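Local coordinates for arylalkylamine N-Acetyltransferase like 5b (PDB 4FD4), which probably acetylates arylalkylamines such as serotonin with acetyl-CoA as donor, and belongs to the GNAT family of acyltransferases, at residues K71-Q82 against E124-D135. Sequence-based numbering, arbitrary orientation.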
ATOM      1  N   LYS A  71     -11.822  -2.090 -18.859  1.00 45.71           N
ATOM      2  CA  LYS A  71     -12.032  -2.360 -17.436  1.00 41.34           C
ATOM      3  C   LYS A  71     -10.707  -2.484 -16.678  1.00 35.46           C
ATOM      4  O   LYS A  71      -9.786  -3.164 -17.137  1.00 32.56           O
ATOM      5  CB  LYS A  71     -12.830  -3.663 -17.295  1.00 43.68           C
ATOM      6  CG  LYS A  71     -12.903  -4.241 -15.889  1.00 45.45           C
ATOM      7  CD  LYS A  71     -13.497  -5.651 -15.926  1.00 48.92           C
ATOM      8  CE  LYS A  71     -13.680  -6.227 -14.525  1.00 49.48           C
ATOM      9  NZ  LYS A  71     -14.311  -7.580 -14.572  1.00 45.63           N
ATOM     10  N   PHE A  72     -10.605  -1.835 -15.519  1.00 29.99           N
ATOM     11  CA  PHE A  72      -9.434  -2.031 -14.675  1.00 28.30           C
ATOM     12  C   PHE A  72      -9.549  -3.398 -13.982  1.00 28.10           C
ATOM     13  O   PHE A  72     -10.639  -3.816 -13.580  1.00 34.01           O
ATOM     14  CB  PHE A  72      -9.313  -0.922 -13.621  1.00 25.35           C
ATOM     15  CG  PHE A  72      -8.929   0.428 -14.179  1.00 31.19           C
ATOM     16  CD1 PHE A  72      -8.425   0.557 -15.471  1.00 31.11           C
ATOM     17  CD2 PHE A  72      -9.061   1.577 -13.395  1.00 26.79           C
ATOM     18  CE1 PHE A  72      -8.077   1.805 -15.973  1.00 29.69           C
ATOM     19  CE2 PHE A  72      -8.711   2.822 -13.892  1.00 26.80           C
ATOM     20  CZ  PHE A  72      -8.221   2.943 -15.179  1.00 27.25           C
ATOM     21  N   ILE A  73      -8.428  -4.087 -13.828  1.00 26.18           N
ATOM     22  CA  ILE A  73      -8.436  -5.377 -13.156  1.00 29.14           C
ATOM     23  C   ILE A  73      -7.266  -5.494 -12.193  1.00 27.84           C
ATOM     24  O   ILE A  73      -7.063  -6.532 -11.558  1.00 23.43           O
ATOM     25  CB  ILE A  73      -8.368  -6.538 -14.165  1.00 31.59           C
ATOM     26  CG1 ILE A  73      -7.112  -6.394 -15.026  1.00 29.03           C
ATOM     27  CG2 ILE A  73      -9.621  -6.554 -15.025  1.00 32.45           C
ATOM     28  CD1 ILE A  73      -6.807  -7.607 -15.872  1.00 35.85           C
ATOM     29  N   GLY A  74      -6.469  -4.435 -12.107  1.00 26.86           N
ATOM     30  CA  GLY A  74      -5.449  -4.399 -11.074  1.00 24.75           C
ATOM     31  C   GLY A  74      -5.047  -2.963 -10.801  1.00 21.78           C
ATOM     32  O   GLY A  74      -5.246  -2.094 -11.655  1.00 23.86           O
ATOM     33  N   VAL A  75      -4.480  -2.707  -9.631  1.00 20.74           N
ATOM     34  CA  VAL A  75      -4.046  -1.336  -9.318  1.00 23.21           C
ATOM     35  C   VAL A  75      -2.928  -1.372  -8.291  1.00 27.46           C
ATOM     36  O   VAL A  75      -2.878  -2.265  -7.441  1.00 23.80           O
ATOM     37  CB  VAL A  75      -5.227  -0.473  -8.817  1.00 18.60           C
ATOM     38  CG1 VAL A  75      -5.853  -1.118  -7.571  1.00 22.70           C
ATOM     39  CG2 VAL A  75      -4.786   1.023  -8.512  1.00 17.59           C
ATOM     40  N   SER A  76      -1.999  -0.425  -8.401  1.00 21.27           N
ATOM     41  CA  SER A  76      -0.936  -0.272  -7.419  1.00 20.15           C
ATOM     42  C   SER A  76      -0.737   1.211  -7.161  1.00 19.20           C
ATOM     43  O   SER A  76      -0.619   2.004  -8.093  1.00 20.52           O
ATOM     44  CB  SER A  76       0.374  -0.891  -7.891  1.00 24.28           C
ATOM     45  OG  SER A  76       1.391  -0.665  -6.913  1.00 24.19           O
ATOM     46  N   ILE A  77      -0.686   1.576  -5.895  1.00 17.85           N
ATOM     47  CA  ILE A  77      -0.535   2.978  -5.541  1.00 21.26           C
ATOM     48  C   ILE A  77       0.716   3.143  -4.699  1.00 20.27           C
ATOM     49  O   ILE A  77       0.931   2.420  -3.714  1.00 22.58           O
ATOM     50  CB  ILE A  77      -1.782   3.513  -4.830  1.00 21.63           C
ATOM     51  CG1 ILE A  77      -2.995   3.329  -5.753  1.00 25.37           C
ATOM     52  CG2 ILE A  77      -1.596   4.983  -4.437  1.00 22.84           C
ATOM     53  CD1 ILE A  77      -4.245   3.998  -5.281  1.00 20.88           C
ATOM     54  N   ALA A  78       1.562   4.074  -5.124  1.00 20.37           N
ATOM     55  CA  ALA A  78       2.843   4.304  -4.456  1.00 19.58           C
ATOM     56  C   ALA A  78       3.075   5.812  -4.341  1.00 21.60           C
ATOM     57  O   ALA A  78       2.437   6.601  -5.036  1.00 19.54           O
ATOM     58  CB  ALA A  78       3.955   3.665  -5.244  1.00 19.36           C
ATOM     59  N   GLY A  79       4.006   6.206  -3.484  1.00 20.83           N
ATOM     60  CA  GLY A  79       4.341   7.616  -3.325  1.00 20.55           C
ATOM     61  C   GLY A  79       5.671   7.712  -2.605  1.00 19.38           C
ATOM     62  O   GLY A  79       6.155   6.710  -2.076  1.00 20.97           O
ATOM     63  N   PRO A  80       6.263   8.917  -2.569  1.00 22.55           N
ATOM     64  CA  PRO A  80       7.556   9.058  -1.895  1.00 22.62           C
ATOM     65  C   PRO A  80       7.369   8.985  -0.387  1.00 23.61           C
ATOM     66  O   PRO A  80       6.314   9.351   0.124  1.00 23.27           O
ATOM     67  CB  PRO A  80       8.033  10.454  -2.322  1.00 20.97           C
ATOM     68  CG  PRO A  80       6.738  11.223  -2.608  1.00 28.96           C
ATOM     69  CD  PRO A  80       5.742  10.188  -3.101  1.00 24.60           C
ATOM     70  N   ILE A  81       8.377   8.484   0.316  1.00 22.61           N
ATOM     71  CA  ILE A  81       8.425   8.647   1.767  1.00 25.26           C
ATOM     72  C   ILE A  81       9.773   9.263   2.105  1.00 26.27           C
ATOM     73  O   ILE A  81      10.738   9.122   1.346  1.00 23.77           O
ATOM     74  CB  ILE A  81       8.252   7.314   2.527  1.00 25.22           C
ATOM     75  CG1 ILE A  81       9.292   6.302   2.050  1.00 21.72           C
ATOM     76  CG2 ILE A  81       6.831   6.776   2.336  1.00 25.25           C
ATOM     77  CD1 ILE A  81       9.256   4.988   2.817  1.00 24.05           C
ATOM     78  N   GLN A  82       9.837   9.949   3.235  1.00 28.25           N
ATOM     79  CA  GLN A  82      11.079  10.586   3.630  1.00 30.89           C
ATOM     80  C   GLN A  82      11.095  10.872   5.122  1.00 31.17           C
ATOM     81  O   GLN A  82      10.045  10.873   5.769  1.00 28.01           O
ATOM     82  CB  GLN A  82      11.287  11.868   2.837  1.00 30.93           C
ATOM     83  CG  GLN A  82      10.352  12.994   3.214  1.00 36.88           C
ATOM     84  CD  GLN A  82      10.610  14.246   2.403  1.00 47.72           C
ATOM     85  OE1 GLN A  82      10.733  14.191   1.175  1.00 48.42           O
ATOM     86  NE2 GLN A  82      10.697  15.387   3.085  1.00 53.01           N
ATOM     87  N   GLU A 124      17.734  10.127   0.891  1.00 32.86           N
ATOM     88  CA  GLU A 124      16.941  11.322   1.170  1.00 38.10           C
ATOM     89  C   GLU A 124      15.442  11.029   1.057  1.00 29.30           C
ATOM     90  O   GLU A 124      14.611  11.717   1.660  1.00 30.03           O
ATOM     91  CB  GLU A 124      17.308  12.440   0.195  1.00 43.58           C
ATOM     92  CG  GLU A 124      18.715  12.992   0.365  1.00 54.37           C
ATOM     93  CD  GLU A 124      19.047  14.078  -0.648  1.00 59.66           C
ATOM     94  OE1 GLU A 124      19.127  15.264  -0.251  1.00 60.55           O
ATOM     95  OE2 GLU A 124      19.224  13.741  -1.842  1.00 63.97           O
ATOM     96  N   LYS A 125      15.113  10.015   0.260  1.00 31.42           N
ATOM     97  CA  LYS A 125      13.728   9.595   0.052  1.00 29.34           C
ATOM     98  C   LYS A 125      13.691   8.196  -0.562  1.00 30.71           C
ATOM     99  O   LYS A 125      14.694   7.698  -1.083  1.00 28.04           O
ATOM    100  CB  LYS A 125      12.971  10.599  -0.835  1.00 31.88           C
ATOM    101  CG  LYS A 125      13.514  10.726  -2.251  1.00 35.80           C
ATOM    102  CD  LYS A 125      12.598  11.588  -3.139  1.00 39.66           C
ATOM    103  CE  LYS A 125      12.069  12.812  -2.375  1.00 48.10           C
ATOM    104  NZ  LYS A 125      11.932  14.035  -3.231  1.00 50.64           N
ATOM    105  N   ALA A 126      12.536   7.552  -0.479  1.00 23.69           N
ATOM    106  CA  ALA A 126      12.366   6.219  -1.042  1.00 24.16           C
ATOM    107  C   ALA A 126      10.995   6.173  -1.695  1.00 25.53           C
ATOM    108  O   ALA A 126      10.163   7.039  -1.433  1.00 22.54           O
ATOM    109  CB  ALA A 126      12.471   5.175   0.055  1.00 25.44           C
ATOM    110  N   TYR A 127      10.758   5.171  -2.533  1.00 27.99           N
ATOM    111  CA  TYR A 127       9.461   5.017  -3.191  1.00 23.75           C
ATOM    112  C   TYR A 127       8.707   3.895  -2.500  1.00 26.97           C
ATOM    113  O   TYR A 127       9.170   2.751  -2.472  1.00 32.93           O
ATOM    114  CB  TYR A 127       9.679   4.673  -4.662  1.00 26.95           C
ATOM    115  CG  TYR A 127       8.479   4.758  -5.593  1.00 23.82           C
ATOM    116  CD1 TYR A 127       7.868   3.605  -6.070  1.00 24.62           C
ATOM    117  CD2 TYR A 127       8.015   5.980  -6.058  1.00 25.29           C
ATOM    118  CE1 TYR A 127       6.794   3.668  -6.961  1.00 19.05           C
ATOM    119  CE2 TYR A 127       6.940   6.059  -6.948  1.00 25.46           C
ATOM    120  CZ  TYR A 127       6.335   4.906  -7.393  1.00 22.85           C
ATOM    121  OH  TYR A 127       5.275   4.996  -8.279  1.00 24.22           O
ATOM    122  N   HIS A 128       7.531   4.209  -1.973  1.00 21.89           N
ATOM    123  CA  HIS A 128       6.814   3.264  -1.130  1.00 24.29           C
ATOM    124  C   HIS A 128       5.503   2.811  -1.758  1.00 24.17           C
ATOM    125  O   HIS A 128       4.616   3.625  -2.004  1.00 21.41           O
ATOM    126  CB  HIS A 128       6.547   3.893   0.231  1.00 23.77           C
ATOM    127  CG  HIS A 128       6.011   2.932   1.239  1.00 27.45           C
ATOM    128  ND1 HIS A 128       6.793   1.967   1.832  1.00 24.83           N
ATOM    129  CD2 HIS A 128       4.770   2.790   1.768  1.00 27.59           C
ATOM    130  CE1 HIS A 128       6.062   1.269   2.679  1.00 29.00           C
ATOM    131  NE2 HIS A 128       4.826   1.747   2.656  1.00 33.53           N
ATOM    132  N   VAL A 129       5.398   1.518  -2.043  1.00 22.45           N
ATOM    133  CA  VAL A 129       4.150   0.956  -2.521  1.00 23.84           C
ATOM    134  C   VAL A 129       3.178   0.846  -1.352  1.00 23.18           C
ATOM    135  O   VAL A 129       3.409   0.080  -0.409  1.00 24.68           O
ATOM    136  CB  VAL A 129       4.341  -0.442  -3.174  1.00 25.65           C
ATOM    137  CG1 VAL A 129       3.004  -0.962  -3.688  1.00 20.34           C
ATOM    138  CG2 VAL A 129       5.334  -0.368  -4.318  1.00 22.48           C
ATOM    139  N   HIS A 130       2.100   1.622  -1.421  1.00 22.47           N
ATOM    140  CA  HIS A 130       1.043   1.598  -0.404  1.00 26.48           C
ATOM    141  C   HIS A 130       0.022   0.502  -0.711  1.00 29.92           C
ATOM    142  O   HIS A 130      -0.489  -0.153   0.199  1.00 26.62           O
ATOM    143  CB  HIS A 130       0.281   2.928  -0.368  1.00 27.46           C
ATOM    144  CG  HIS A 130       1.120   4.114   0.025  1.00 29.94           C
ATOM    145  ND1 HIS A 130       1.616   4.285   1.291  1.00 32.64           N
ATOM    146  CD2 HIS A 130       1.503   5.202  -0.693  1.00 29.43           C
ATOM    147  CE1 HIS A 130       2.290   5.430   1.349  1.00 27.05           C
ATOM    148  NE2 HIS A 130       2.242   5.996   0.160  1.00 29.49           N
ATOM    149  N   ILE A 131      -0.304   0.344  -1.995  1.00 21.08           N
ATOM    150  CA  ILE A 131      -1.347  -0.603  -2.415  1.00 23.71           C
ATOM    151  C   ILE A 131      -0.880  -1.465  -3.601  1.00 23.76           C
ATOM    152  O   ILE A 131      -0.270  -0.963  -4.541  1.00 23.29           O
ATOM    153  CB  ILE A 131      -2.644   0.143  -2.830  1.00 24.42           C
ATOM    154  CG1 ILE A 131      -3.276   0.854  -1.628  1.00 29.60           C
ATOM    155  CG2 ILE A 131      -3.651  -0.810  -3.482  1.00 25.44           C
ATOM    156  CD1 ILE A 131      -4.445   1.767  -1.990  1.00 26.95           C
ATOM    157  N   LEU A 132      -1.155  -2.763  -3.549  1.00 21.22           N
ATOM    158  CA  LEU A 132      -0.943  -3.649  -4.697  1.00 20.98           C
ATOM    159  C   LEU A 132      -2.112  -4.626  -4.683  1.00 25.14           C
ATOM    160  O   LEU A 132      -2.221  -5.439  -3.766  1.00 24.96           O
ATOM    161  CB  LEU A 132       0.373  -4.414  -4.544  1.00 24.90           C
ATOM    162  CG  LEU A 132       0.765  -5.484  -5.578  1.00 30.59           C
ATOM    163  CD1 LEU A 132       0.910  -4.880  -6.956  1.00 27.97           C
ATOM    164  CD2 LEU A 132       2.058  -6.183  -5.174  1.00 31.33           C
ATOM    165  N   ALA A 133      -3.002  -4.520  -5.664  1.00 21.52           N
ATOM    166  CA  ALA A 133      -4.215  -5.338  -5.678  1.00 27.90           C
ATOM    167  C   ALA A 133      -4.547  -5.858  -7.075  1.00 25.97           C
ATOM    168  O   ALA A 133      -4.539  -5.112  -8.057  1.00 23.88           O
ATOM    169  CB  ALA A 133      -5.390  -4.566  -5.095  1.00 25.89           C
ATOM    170  N   VAL A 134      -4.841  -7.148  -7.148  1.00 24.40           N
ATOM    171  CA  VAL A 134      -5.122  -7.803  -8.412  1.00 23.75           C
ATOM    172  C   VAL A 134      -6.461  -8.507  -8.283  1.00 21.72           C
ATOM    173  O   VAL A 134      -6.731  -9.159  -7.272  1.00 21.35           O
ATOM    174  CB  VAL A 134      -4.020  -8.830  -8.742  1.00 27.24           C
ATOM    175  CG1 VAL A 134      -4.396  -9.672  -9.954  1.00 29.55           C
ATOM    176  CG2 VAL A 134      -2.688  -8.118  -8.981  1.00 29.90           C
ATOM    177  N   ASP A 135      -7.308  -8.360  -9.290  1.00 22.02           N
ATOM    178  CA  ASP A 135      -8.559  -9.119  -9.334  1.00 24.68           C
ATOM    179  C   ASP A 135      -8.220 -10.618  -9.342  1.00 21.02           C
ATOM    180  O   ASP A 135      -7.547 -11.091 -10.251  1.00 23.38           O
ATOM    181  CB  ASP A 135      -9.326  -8.740 -10.593  1.00 24.69           C
ATOM    182  CG  ASP A 135     -10.698  -9.376 -10.661  1.00 29.37           C
ATOM    183  OD1 ASP A 135     -11.616  -8.693 -11.156  1.00 30.64           O
ATOM    184  OD2 ASP A 135     -10.849 -10.558 -10.251  1.00 24.05           O
TER
HETATM  185  O   HOH W   1     -13.850  -9.559 -12.465  1.00 44.09           O
HETATM  186  O   HOH W   2       3.638   8.474   0.104  1.00 31.87           O
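Ile81 crosses His128 obliquely, CG2 lying 3.6 Å from His128 CB and CD1 beside CB and ND1; a chi1 of 55° puts CG1 between the backbone N and carbonyl carbon, against Ala126, and turns CG2 to His128. The imidazole is held from beyond the pair by a bond from ND1 to Ser164 OG. On the other sheet face the methyl of Ala78 abuts the Tyr127 ring, CB to CE1 3.3 Å, and the Tyr127 hydroxyl bonds to Gln151 of helix 143-158. Strands 71-81 and 126-134 are antiparallel neighbours in the mixed GNAT sheet. A classic beta bulge shifts their register by one: His130 and Ile131 both face Ile77, whose O accepts from His130 N (2.7 Å) and Ile131 N (3.0 Å), both in the carbonyl plane. Within the bulge, Ile131 O is gripped twice, by Ile77 N and by Ser76 OG at 2.9 Å; Gln151 NE2 also bonds to that hydroxyl. The extra residue puts His130 beside Gly79, where a water links its NE2 to Pro80 O, the water 2.8 Å from NE2 in the ring plane. Ile77 and Ile131 run alongside each other, CD1 to CD1 4.0 Å. At the far end a second water bridges Lys71 NZ and Asp135 OD1, which also salt-bridges Arg26, while OD2 bonds to Thr137 OG1. The buried bulge carbonyls thus each take two donors, and Arg26 and Lys71 would probably stabilise Asp135 as a carboxylate.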